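Local atomic coordinates of putative amidohydrolase (Unidentified, PDB entry 3MKV), a protein that probably acts as a zinc-dependent prolidase, hydrolysing dipeptides that end in proline, as a member of the amidohydrolase superfamily. Residues T56-L61 and G385-S390; I50-K55 and V380-G385; L13-H18 and L369-P374; L98-T103 and L395-H400. All blocks are in the same frame, centred on the assembly; numbering follows the deposited sequence.

Interaction 1: residues T56-L61 and G385-S390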
loop_
_atom_site.group_PDB
_atom_site.type_symbol
_atom_site.label_atom_id
_atom_site.label_comp_id
_atom_site.label_asym_id
_atom_site.label_seq_id
_atom_site.Cartn_x
_atom_site.Cartn_y
_atom_site.Cartn_z
ATOM N N THR A 56 -52.555 -33.988 12.099
ATOM C CA THR A 56 -51.232 -34.524 12.409
ATOM C C THR A 56 -50.309 -33.516 13.086
ATOM O O THR A 56 -50.127 -32.387 12.622
ATOM C CB THR A 56 -50.541 -35.101 11.161
ATOM O OG1 THR A 56 -51.433 -36.006 10.493
ATOM C CG2 THR A 56 -49.274 -35.838 11.558
ATOM N N ILE A 57 -49.740 -33.936 14.203
ATOM C CA ILE A 57 -48.756 -33.136 14.892
ATOM C C ILE A 57 -47.387 -33.739 14.601
ATOM O O ILE A 57 -47.113 -34.886 14.956
ATOM C CB ILE A 57 -49.034 -33.098 16.405
ATOM C CG1 ILE A 57 -50.448 -32.571 16.661
ATOM C CG2 ILE A 57 -48.005 -32.229 17.129
ATOM C CD1 ILE A 57 -50.874 -32.622 18.111
ATOM N N MET A 58 -46.539 -32.967 13.928
ATOM C CA MET A 58 -45.208 -33.440 13.546
ATOM C C MET A 58 -44.122 -32.423 13.912
ATOM O O MET A 58 -44.409 -31.236 14.105
ATOM C CB MET A 58 -45.156 -33.752 12.041
ATOM C CG MET A 58 -45.289 -32.528 11.150
ATOM S SD MET A 58 -44.887 -32.854 9.427
ATOM C CE MET A 58 -43.162 -33.289 9.616
ATOM N N PRO A 59 -42.862 -32.877 13.974
ATOM C CA PRO A 59 -41.770 -31.969 14.332
ATOM C C PRO A 59 -41.536 -30.916 13.250
ATOM O O PRO A 59 -41.885 -31.130 12.085
ATOM C CB PRO A 59 -40.550 -32.885 14.426
ATOM C CG PRO A 59 -41.080 -34.290 14.350
ATOM C CD PRO A 59 -42.392 -34.238 13.665
ATOM N N GLY A 60 -40.953 -29.788 13.645
ATOM C CA GLY A 60 -40.520 -28.758 12.700
ATOM C C GLY A 60 -39.594 -29.315 11.635
ATOM O O GLY A 60 -38.734 -30.157 11.916
ATOM N N LEU A 61 -39.775 -28.862 10.400
ATOM C CA LEU A 61 -38.948 -29.350 9.305
ATOM C C LEU A 61 -37.611 -28.608 9.294
ATOM O O LEU A 61 -37.532 -27.453 9.721
ATOM C CB LEU A 61 -39.649 -29.150 7.972
ATOM C CG LEU A 61 -41.045 -29.725 7.790
ATOM C CD1 LEU A 61 -41.729 -28.986 6.650
ATOM C CD2 LEU A 61 -40.966 -31.204 7.481
ATOM N N GLY A 385 -53.298 -33.603 7.099
ATOM C CA GLY A 385 -52.965 -34.732 6.245
ATOM C C GLY A 385 -52.008 -35.666 6.961
ATOM O O GLY A 385 -51.624 -35.413 8.108
ATOM N N ASN A 386 -51.619 -36.747 6.286
ATOM C CA ASN A 386 -50.700 -37.732 6.869
ATOM C C ASN A 386 -49.447 -37.972 6.019
ATOM O O ASN A 386 -49.458 -38.778 5.085
ATOM C CB ASN A 386 -51.421 -39.052 7.134
ATOM C CG ASN A 386 -50.482 -40.131 7.618
ATOM O OD1 ASN A 386 -49.269 -40.060 7.404
ATOM N ND2 ASN A 386 -51.035 -41.140 8.277
ATOM N N PRO A 387 -48.354 -37.278 6.367
ATOM C CA PRO A 387 -47.109 -37.210 5.598
ATOM C C PRO A 387 -46.469 -38.580 5.402
ATOM O O PRO A 387 -45.766 -38.801 4.408
ATOM C CB PRO A 387 -46.203 -36.335 6.472
ATOM C CG PRO A 387 -47.130 -35.595 7.370
ATOM C CD PRO A 387 -48.281 -36.498 7.612
ATOM N N LEU A 388 -46.703 -39.480 6.358
ATOM C CA LEU A 388 -46.229 -40.863 6.272
ATOM C C LEU A 388 -46.937 -41.661 5.160
ATOM O O LEU A 388 -46.395 -42.639 4.654
ATOM C CB LEU A 388 -46.376 -41.554 7.631
ATOM C CG LEU A 388 -45.439 -40.944 8.680
ATOM C CD1 LEU A 388 -45.486 -41.704 10.006
ATOM C CD2 LEU A 388 -44.009 -40.890 8.138
ATOM N N LYS A 389 -48.140 -41.234 4.783
ATOM C CA LYS A 389 -48.844 -41.833 3.661
ATOM C C LYS A 389 -48.531 -41.083 2.383
ATOM O O LYS A 389 -48.251 -41.686 1.347
ATOM C CB LYS A 389 -50.357 -41.838 3.897
ATOM C CG LYS A 389 -50.908 -43.180 4.359
ATOM C CD LYS A 389 -52.334 -43.395 3.855
ATOM C CE LYS A 389 -52.426 -43.178 2.343
ATOM N NZ LYS A 389 -53.829 -43.260 1.835
ATOM N N SER A 390 -48.598 -39.758 2.469
ATOM C CA SER A 390 -48.307 -38.885 1.337
ATOM C C SER A 390 -47.664 -37.588 1.826
ATOM O O SER A 390 -47.864 -37.184 2.972
ATOM C CB SER A 390 -49.581 -38.584 0.551
ATOM O OG SER A 390 -49.267 -38.115 -0.749
#
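The backbones at T56 and G385 come within 6.4 Å of each other, CA to CA, where strand 56-63 starts and where the loop after strand 380-383 begins. From there the 385-390 chain moves off, and the side chains of T56 and M58 bridge to it. The polar link is the hydroxyl of T56, whose OG1 donates to the carbonyl O of G385; the 2.5 Å between T56 OG1 and G385 O is shorter than expected, and the exact length is doubtful. The chi1 of T56 (-51°) sets OG1 beside its own backbone N and sends CG2 the other way, so the methyl points at the proline ring, with T56 CG2 4.1 Å from P387 CD. Two residues along the strand, M58 adds its sulfur: M58 SD lies 4.1 Å from P387 CG, the bent thioether passing the ring at a slant. L14 and V383 also pack on M58. On the loop side an Asx motif shapes the chain around P387: N386 OD1 accepts from K389 N at 3.1 Å, with the donor well above the carbonyl plane, and N386 O takes backbone bonds from both K389 and S390. The contact joins strand 56-63 to the loop leaving its antiparallel neighbour 380-383, in the small beta domain that the two ends of the chain build beside the TIM barrel in amidohydrolases.

Interaction 2: residues I50-K55 and V380-G385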
loop_
_atom_site.group_PDB
_atom_site.type_symbol
_atom_site.label_atom_id
_atom_site.label_comp_id
_atom_site.label_asym_id
_atom_site.label_seq_id
_atom_site.Cartn_x
_atom_site.Cartn_y
_atom_site.Cartn_z
ATOM N N ILE A 50 -54.581 -26.895 22.761
ATOM C CA ILE A 50 -54.755 -26.848 21.316
ATOM C C ILE A 50 -55.401 -28.131 20.795
ATOM O O ILE A 50 -54.822 -29.214 20.861
ATOM C CB ILE A 50 -53.418 -26.562 20.604
ATOM C CG1 ILE A 50 -52.888 -25.190 21.044
ATOM C CG2 ILE A 50 -53.591 -26.632 19.090
ATOM C CD1 ILE A 50 -51.463 -24.898 20.643
ATOM N N ASP A 51 -56.620 -28.001 20.287
ATOM C CA ASP A 51 -57.363 -29.154 19.815
ATOM C C ASP A 51 -57.146 -29.337 18.325
ATOM O O ASP A 51 -57.494 -28.472 17.523
ATOM C CB ASP A 51 -58.850 -28.998 20.131
ATOM C CG ASP A 51 -59.565 -30.331 20.250
ATOM O OD1 ASP A 51 -59.463 -31.152 19.310
ATOM O OD2 ASP A 51 -60.233 -30.551 21.287
ATOM N N VAL A 52 -56.582 -30.482 17.961
ATOM C CA VAL A 52 -56.125 -30.713 16.601
ATOM C C VAL A 52 -57.170 -31.356 15.685
ATOM O O VAL A 52 -56.889 -31.603 14.511
ATOM C CB VAL A 52 -54.826 -31.559 16.598
ATOM C CG1 VAL A 52 -54.282 -31.706 15.186
ATOM C CG2 VAL A 52 -53.784 -30.922 17.506
ATOM N N LYS A 53 -58.363 -31.621 16.215
ATOM C CA LYS A 53 -59.448 -32.206 15.419
ATOM C C LYS A 53 -58.947 -33.348 14.554
ATOM O O LYS A 53 -59.263 -33.424 13.361
ATOM C CB LYS A 53 -60.120 -31.157 14.527
ATOM C CG LYS A 53 -61.094 -30.234 15.247
ATOM C CD LYS A 53 -62.321 -31.001 15.744
ATOM C CE LYS A 53 -63.165 -31.558 14.592
ATOM N NZ LYS A 53 -64.108 -30.550 14.027
ATOM N N GLY A 54 -58.151 -34.227 15.157
ATOM C CA GLY A 54 -57.654 -35.414 14.469
ATOM C C GLY A 54 -56.692 -35.130 13.331
ATOM O O GLY A 54 -56.601 -35.908 12.381
ATOM N N LYS A 55 -55.971 -34.016 13.419
ATOM C CA LYS A 55 -54.942 -33.697 12.436
ATOM C C LYS A 55 -53.580 -34.178 12.926
ATOM O O LYS A 55 -53.460 -34.710 14.037
ATOM C CB LYS A 55 -54.920 -32.198 12.140
ATOM C CG LYS A 55 -55.779 -31.807 10.960
ATOM C CD LYS A 55 -56.249 -30.365 11.045
ATOM C CE LYS A 55 -57.286 -30.203 12.137
ATOM N NZ LYS A 55 -58.412 -29.333 11.694
ATOM N N VAL A 380 -42.997 -27.083 16.520
ATOM C CA VAL A 380 -44.069 -28.030 16.221
ATOM C C VAL A 380 -44.904 -27.587 15.038
ATOM O O VAL A 380 -45.177 -26.404 14.868
ATOM C CB VAL A 380 -45.023 -28.206 17.431
ATOM C CG1 VAL A 380 -46.068 -29.256 17.126
ATOM C CG2 VAL A 380 -44.245 -28.579 18.676
ATOM N N LEU A 381 -45.313 -28.548 14.224
ATOM C CA LEU A 381 -46.256 -28.287 13.144
ATOM C C LEU A 381 -47.562 -29.051 13.369
ATOM O O LEU A 381 -47.583 -30.110 14.010
ATOM C CB LEU A 381 -45.674 -28.715 11.796
ATOM C CG LEU A 381 -44.312 -28.189 11.361
ATOM C CD1 LEU A 381 -44.104 -28.485 9.865
ATOM C CD2 LEU A 381 -44.209 -26.695 11.651
ATOM N N VAL A 382 -48.648 -28.510 12.831
ATOM C CA VAL A 382 -49.886 -29.265 12.712
ATOM C C VAL A 382 -50.261 -29.313 11.242
ATOM O O VAL A 382 -50.423 -28.279 10.605
ATOM C CB VAL A 382 -51.037 -28.637 13.525
ATOM C CG1 VAL A 382 -52.383 -29.114 12.993
ATOM C CG2 VAL A 382 -50.892 -28.979 14.987
ATOM N N VAL A 383 -50.381 -30.514 10.697
ATOM C CA VAL A 383 -50.684 -30.656 9.285
ATOM C C VAL A 383 -52.051 -31.284 9.044
ATOM O O VAL A 383 -52.482 -32.188 9.766
ATOM C CB VAL A 383 -49.607 -31.472 8.567
ATOM C CG1 VAL A 383 -49.893 -31.535 7.063
ATOM C CG2 VAL A 383 -48.236 -30.860 8.834
ATOM N N ASP A 384 -52.735 -30.781 8.027
ATOM C CA ASP A 384 -53.993 -31.348 7.617
ATOM C C ASP A 384 -53.724 -32.446 6.603
ATOM O O ASP A 384 -53.892 -32.248 5.402
ATOM C CB ASP A 384 -54.888 -30.274 7.009
ATOM C CG ASP A 384 -56.273 -30.794 6.671
ATOM O OD1 ASP A 384 -56.723 -31.772 7.311
ATOM O OD2 ASP A 384 -56.912 -30.217 5.769
ATOM N N GLY A 385 -53.298 -33.603 7.099
ATOM C CA GLY A 385 -52.965 -34.732 6.245
ATOM C C GLY A 385 -52.008 -35.666 6.961
ATOM O O GLY A 385 -51.624 -35.413 8.108
#
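A type I' beta turn from V52 to K55 links strand 48-51 to strand 56-63, and it leans on the end of strand 380-383. V52 and K55, the first and last residues of the turn, reach the strand, while K53 and G54 form the turn's outer corner, both with positive phi. V52 and V382 meet methyl to methyl, V52 CG1 lying 3.9 Å from V382 CG1. In each valine CG1 is anti to the backbone N (chi1 -175° in V52 and 159° in V382), which turns these two methyls toward one another. K55 works through its aliphatic part: its CB sits 3.4 Å from V383 O and 4.1 Å from V382 CG1. Farther out K55 CG passes D384 OD1 at 3.8 Å, the two side chains running aslant. The charged ends do not meet, since K55 NZ stays 5.3 Å from D384 OD1, so any attraction between them is probably modest. D384 is itself the centre of an inverse gamma turn, where the strand gives way to loop. Just before the V52-K55 turn, D51 forms a salt bridge with R9 of strand 5-9. F8 of that strand packs on V382, as does L403 of strand 403-406, and I57 of strand 56-63 touches V52, so the contact lies where the four-stranded sheet meets the larger one.

Interaction 3: residues L13-H18 and L369-P374; sequences LLDPDH and LGRIVP
R371 reaches across to two aspartates, D15 and D17, in a salt-bridge network that ties the loop after strand 12-13 to the loop after helix 348-362, in the beta domain beside the barrel. The carboxylate of D15 stands almost perpendicular to the guanidinium, the planes 89° apart, and D15 OD2 lies over one face, offset toward its rim. D17 comes from another direction, with its carboxylate turned 54° from the guanidinium and its OD2 at the edge. R371 NH1 serves both: it is 2.8 Å from D15 OD1 and donates to D17 OD2, but crowding in the model leaves its position, and so this length, uncertain. The bend at chi2 (-102°) brings R371 CD past P16 CD at 3.8 Å, and the one at chi3 turns the guanidinium toward the aspartates. D15 and D17 share a type I turn running to H18, which brings their carboxylates near the same guanidinium. Away from the charges L13 and I372 pass aslant, L13 CD1 3.7 Å from I372 CD1, with V37 of strand 33-38 packed on both. Between these layers one water joins the backbones, donating to L14 O at 2.9 Å and accepting from I372 N at 2.8 Å.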
loop_
_atom_site.group_PDB
_atom_site.type_symbol
_atom_site.label_atom_id
_atom_site.label_comp_id
_atom_site.label_asym_id
_atom_site.label_seq_id
_atom_site.Cartn_x
_atom_site.Cartn_y
_atom_site.Cartn_z
ATOM N N LEU A 13 -49.626 -38.298 16.203
ATOM C CA LEU A 13 -48.274 -37.826 16.453
ATOM C C LEU A 13 -47.346 -38.500 15.478
ATOM O O LEU A 13 -47.369 -39.716 15.346
ATOM C CB LEU A 13 -47.831 -38.175 17.870
ATOM C CG LEU A 13 -46.401 -37.777 18.223
ATOM C CD1 LEU A 13 -46.171 -36.311 17.891
ATOM C CD2 LEU A 13 -46.116 -38.048 19.681
ATOM N N LEU A 14 -46.539 -37.708 14.784
ATOM C CA LEU A 14 -45.549 -38.251 13.865
ATOM C C LEU A 14 -44.211 -38.340 14.584
ATOM O O LEU A 14 -43.617 -37.322 14.948
ATOM C CB LEU A 14 -45.437 -37.371 12.627
ATOM C CG LEU A 14 -44.749 -37.962 11.399
ATOM C CD1 LEU A 14 -45.040 -37.086 10.188
ATOM C CD2 LEU A 14 -43.239 -38.127 11.622
ATOM N N ASP A 15 -43.777 -39.572 14.824
ATOM C CA ASP A 15 -42.500 -39.848 15.447
ATOM C C ASP A 15 -41.648 -40.454 14.351
ATOM O O ASP A 15 -41.848 -41.611 13.961
ATOM C CB ASP A 15 -42.664 -40.824 16.614
ATOM C CG ASP A 15 -41.372 -41.021 17.400
ATOM O OD1 ASP A 15 -40.301 -41.130 16.769
ATOM O OD2 ASP A 15 -41.426 -41.070 18.648
ATOM N N PRO A 16 -40.705 -39.657 13.831
ATOM C CA PRO A 16 -39.995 -39.944 12.581
ATOM C C PRO A 16 -39.289 -41.297 12.537
ATOM O O PRO A 16 -38.907 -41.744 11.456
ATOM C CB PRO A 16 -38.992 -38.791 12.471
ATOM C CG PRO A 16 -39.598 -37.688 13.303
ATOM C CD PRO A 16 -40.277 -38.383 14.437
ATOM N N ASP A 17 -39.121 -41.955 13.680
ATOM C CA ASP A 17 -38.576 -43.312 13.653
ATOM C C ASP A 17 -39.626 -44.400 13.837
ATOM O O ASP A 17 -39.303 -45.518 14.223
ATOM C CB ASP A 17 -37.399 -43.491 14.623
ATOM C CG ASP A 17 -37.327 -42.401 15.663
ATOM O OD1 ASP A 17 -36.468 -42.501 16.558
ATOM O OD2 ASP A 17 -38.120 -41.444 15.580
ATOM N N HIS A 18 -40.882 -44.067 13.547
ATOM C CA HIS A 18 -41.957 -45.061 13.488
ATOM C C HIS A 18 -42.763 -44.917 12.202
ATOM O O HIS A 18 -43.153 -43.813 11.831
ATOM C CB HIS A 18 -42.863 -44.970 14.714
ATOM C CG HIS A 18 -42.149 -45.234 15.997
ATOM N ND1 HIS A 18 -42.201 -44.371 17.070
ATOM C CD2 HIS A 18 -41.329 -46.247 16.366
ATOM C CE1 HIS A 18 -41.459 -44.851 18.052
ATOM N NE2 HIS A 18 -40.917 -45.988 17.650
ATOM N N LEU A 369 -33.755 -31.295 18.268
ATOM C CA LEU A 369 -34.636 -30.906 17.171
ATOM C C LEU A 369 -35.042 -32.149 16.358
ATOM O O LEU A 369 -34.508 -33.237 16.576
ATOM C CB LEU A 369 -33.954 -29.880 16.250
ATOM C CG LEU A 369 -33.426 -28.537 16.789
ATOM C CD1 LEU A 369 -32.599 -27.824 15.724
ATOM C CD2 LEU A 369 -34.534 -27.623 17.292
ATOM N N GLY A 370 -35.983 -31.977 15.427
ATOM C CA GLY A 370 -36.420 -33.046 14.539
ATOM C C GLY A 370 -37.237 -34.158 15.178
ATOM O O GLY A 370 -37.642 -35.104 14.499
ATOM N N ARG A 371 -37.475 -34.050 16.483
ATOM C CA ARG A 371 -38.235 -35.050 17.230
ATOM C C ARG A 371 -39.014 -34.383 18.362
ATOM O O ARG A 371 -38.451 -33.616 19.149
ATOM C CB ARG A 371 -37.289 -36.095 17.832
ATOM C CG ARG A 371 -36.862 -37.211 16.888
ATOM C CD ARG A 371 -37.621 -38.515 17.143
ATOM N NE ARG A 371 -37.632 -38.877 18.561
ATOM C CZ ARG A 371 -37.796 -40.115 19.028
ATOM N NH1 ARG A 371 -37.947 -41.135 18.193
ATOM N NH2 ARG A 371 -37.798 -40.333 20.336
ATOM N N ILE A 372 -40.304 -34.686 18.456
ATOM C CA ILE A 372 -41.110 -34.188 19.569
ATOM C C ILE A 372 -40.912 -35.050 20.821
ATOM O O ILE A 372 -41.651 -36.008 21.049
ATOM C CB ILE A 372 -42.604 -34.118 19.199
ATOM C CG1 ILE A 372 -42.839 -33.040 18.141
ATOM C CG2 ILE A 372 -43.445 -33.835 20.426
ATOM C CD1 ILE A 372 -44.112 -33.239 17.359
ATOM N N VAL A 373 -39.896 -34.702 21.612
ATOM C CA VAL A 373 -39.548 -35.431 22.828
ATOM C C VAL A 373 -39.300 -34.448 23.961
ATOM O O VAL A 373 -38.946 -33.296 23.716
ATOM C CB VAL A 373 -38.258 -36.276 22.655
ATOM C CG1 VAL A 373 -38.494 -37.461 21.745
ATOM C CG2 VAL A 373 -37.106 -35.412 22.146
ATOM N N PRO A 374 -39.485 -34.901 25.215
ATOM C CA PRO A 374 -39.264 -34.031 26.372
ATOM C C PRO A 374 -37.848 -33.463 26.387
ATOM O O PRO A 374 -36.877 -34.212 26.254
ATOM C CB PRO A 374 -39.469 -34.968 27.568
ATOM C CG PRO A 374 -40.337 -36.048 27.056
ATOM C CD PRO A 374 -39.935 -36.245 25.616
HETATM O O HOH W 1 -41.837 -36.572 17.087
#

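Interaction 4: residues L98-T103 and L395-H400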
loop_
_atom_site.group_PDB
_atom_site.type_symbol
_atom_site.label_atom_id
_atom_site.label_comp_id
_atom_site.label_asym_id
_atom_site.label_seq_id
_atom_site.Cartn_x
_atom_site.Cartn_y
_atom_site.Cartn_z
ATOM N N LEU A 98 -40.455 -20.281 6.942
ATOM C CA LEU A 98 -41.140 -20.614 8.179
ATOM C C LEU A 98 -42.596 -21.012 7.923
ATOM O O LEU A 98 -43.099 -21.968 8.518
ATOM C CB LEU A 98 -41.064 -19.429 9.140
ATOM C CG LEU A 98 -41.479 -19.695 10.585
ATOM C CD1 LEU A 98 -40.776 -20.930 11.171
ATOM C CD2 LEU A 98 -41.199 -18.444 11.437
ATOM N N ARG A 99 -43.256 -20.285 7.024
ATOM C CA ARG A 99 -44.645 -20.565 6.650
ATOM C C ARG A 99 -44.803 -21.945 6.027
ATOM O O ARG A 99 -45.839 -22.573 6.186
ATOM C CB ARG A 99 -45.179 -19.493 5.691
ATOM C CG ARG A 99 -46.692 -19.578 5.449
ATOM C CD ARG A 99 -47.450 -19.545 6.773
ATOM N NE ARG A 99 -48.836 -19.998 6.660
ATOM C CZ ARG A 99 -49.245 -21.241 6.923
ATOM N NH1 ARG A 99 -48.369 -22.163 7.312
ATOM N NH2 ARG A 99 -50.528 -21.563 6.796
ATOM N N ARG A 100 -43.777 -22.399 5.305
ATOM C CA ARG A 100 -43.748 -23.743 4.715
ATOM C C ARG A 100 -43.389 -24.819 5.753
ATOM O O ARG A 100 -43.203 -25.992 5.413
ATOM C CB ARG A 100 -42.751 -23.795 3.548
ATOM C CG ARG A 100 -43.094 -22.867 2.383
ATOM C CD ARG A 100 -42.256 -23.155 1.125
ATOM N NE ARG A 100 -40.943 -22.514 1.149
ATOM C CZ ARG A 100 -40.700 -21.278 0.714
ATOM N NH1 ARG A 100 -41.682 -20.539 0.221
ATOM N NH2 ARG A 100 -39.472 -20.778 0.776
ATOM N N GLY A 101 -43.274 -24.425 7.014
ATOM C CA GLY A 101 -43.008 -25.395 8.076
ATOM C C GLY A 101 -41.551 -25.551 8.482
ATOM O O GLY A 101 -41.234 -26.302 9.398
ATOM N N PHE A 102 -40.652 -24.845 7.809
ATOM C CA PHE A 102 -39.238 -24.987 8.116
ATOM C C PHE A 102 -38.846 -24.152 9.332
ATOM O O PHE A 102 -38.731 -22.930 9.257
ATOM C CB PHE A 102 -38.384 -24.671 6.888
ATOM C CG PHE A 102 -38.579 -25.649 5.768
ATOM C CD1 PHE A 102 -37.847 -26.824 5.720
ATOM C CD2 PHE A 102 -39.522 -25.411 4.774
ATOM C CE1 PHE A 102 -38.029 -27.738 4.693
ATOM C CE2 PHE A 102 -39.713 -26.325 3.742
ATOM C CZ PHE A 102 -38.962 -27.493 3.704
ATOM N N THR A 103 -38.657 -24.835 10.459
ATOM C CA THR A 103 -38.411 -24.162 11.720
ATOM C C THR A 103 -36.921 -23.994 11.967
ATOM O O THR A 103 -36.506 -23.185 12.797
ATOM C CB THR A 103 -39.115 -24.865 12.911
ATOM O OG1 THR A 103 -38.874 -26.274 12.862
ATOM C CG2 THR A 103 -40.608 -24.633 12.851
ATOM N N LEU A 395 -46.671 -29.784 0.470
ATOM C CA LEU A 395 -46.406 -28.998 -0.737
ATOM C C LEU A 395 -47.003 -27.603 -0.695
ATOM O O LEU A 395 -47.908 -27.325 0.093
ATOM C CB LEU A 395 -46.931 -29.702 -1.988
ATOM C CG LEU A 395 -46.387 -31.082 -2.341
ATOM C CD1 LEU A 395 -46.911 -31.515 -3.718
ATOM C CD2 LEU A 395 -44.864 -31.100 -2.288
ATOM N N GLY A 396 -46.485 -26.741 -1.571
ATOM C CA GLY A 396 -46.966 -25.380 -1.729
ATOM C C GLY A 396 -46.418 -24.389 -0.722
ATOM O O GLY A 396 -45.219 -24.356 -0.435
ATOM N N GLN A 397 -47.317 -23.590 -0.166
ATOM C CA GLN A 397 -46.936 -22.438 0.617
ATOM C C GLN A 397 -47.579 -22.551 1.988
ATOM O O GLN A 397 -47.961 -21.549 2.593
ATOM C CB GLN A 397 -47.407 -21.170 -0.097
ATOM C CG GLN A 397 -46.329 -20.130 -0.326
ATOM C CD GLN A 397 -45.002 -20.718 -0.802
ATOM O OE1 GLN A 397 -44.005 -20.680 -0.076
ATOM N NE2 GLN A 397 -44.981 -21.253 -2.023
ATOM N N GLY A 398 -47.701 -23.784 2.473
ATOM C CA GLY A 398 -48.291 -24.055 3.781
ATOM C C GLY A 398 -49.812 -24.139 3.812
ATOM O O GLY A 398 -50.423 -23.889 4.846
ATOM N N GLU A 399 -50.432 -24.504 2.691
ATOM C CA GLU A 399 -51.899 -24.532 2.612
ATOM C C GLU A 399 -52.508 -25.517 3.597
ATOM O O GLU A 399 -53.563 -25.256 4.180
ATOM C CB GLU A 399 -52.392 -24.843 1.191
ATOM C CG GLU A 399 -52.334 -23.655 0.236
ATOM C CD GLU A 399 -50.915 -23.333 -0.203
ATOM O OE1 GLU A 399 -50.061 -24.254 -0.214
ATOM O OE2 GLU A 399 -50.653 -22.159 -0.540
ATOM N N HIS A 400 -51.844 -26.648 3.781
ATOM C CA HIS A 400 -52.353 -27.681 4.664
ATOM C C HIS A 400 -51.497 -27.748 5.909
ATOM O O HIS A 400 -51.253 -28.825 6.451
ATOM C CB HIS A 400 -52.361 -29.031 3.953
ATOM C CG HIS A 400 -53.071 -29.008 2.638
ATOM N ND1 HIS A 400 -54.432 -28.802 2.533
ATOM C CD2 HIS A 400 -52.612 -29.161 1.373
ATOM C CE1 HIS A 400 -54.779 -28.834 1.258
ATOM N NE2 HIS A 400 -53.695 -29.051 0.534
#
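R100 and Q397 run side by side and point the same way, and R100 NH1 donates to Q397 OE1. The modelled separation of R100 NH1 and Q397 OE1, 2.3 Å, is too short to trust as a length. The oxygen comes in at the edge of the guanidinium, near its plane, while the amide is turned almost square to it, 85° between planes. R100 CD also packs on the backbone, 3.6 Å from G396 O. R99 meets the next part of the loop: with CG anti to its backbone N (chi1 -170°) and a bend at chi2, it lays one guanidinium face against Q397 O and G398 CA. R99 NH2 comes 3.0 Å from G398 O, and NH1 has its hydrogen bond with I401 O. The backbones themselves are close, R100 CA lying 4.6 Å from G398 CA, an approach that the bare glycine permits. In the next shell Q397 N gives a nearly straight bond (170°) to E399 OE1 at 2.8 Å, and Q397 NE2 binds R333 O. Q335 OE1 takes the NE of R100. Behind the arginines, helix 83-99 ends in a Schellman motif with G101 as its C-prime residue. R99 has a weak, long ion pair with E414. The one bond established across the contact ends on an amide oxygen, so the buried R100 guanidinium is probably stabilised at NH1 and NE by amide oxygens rather than by a carboxylate.

The four contacts cluster round strand 56-63 and its neighbours. Interactions 1 and 2 share G385, and their centres are 9 Å apart; strands 56-63 and 380-383 pair between them, probably hydrogen-bonded through T56 O to V383 N at 2.7 Å and M58 O to L381 N at 2.8 Å. Strand 56-63 probably also binds interaction 3, through I57 O and L14 N (2.9 Å), and interaction 4, through L61 O and T103 N (2.9 Å). Interactions 2 and 4 meet where D384 N lies 2.9 Å from H400 O. Interactions 3 and 4 are the most distant, centres about 18 Å apart. None contains a zinc ligand, but just beyond strand 56-63 come H65 and H67, which bind zinc.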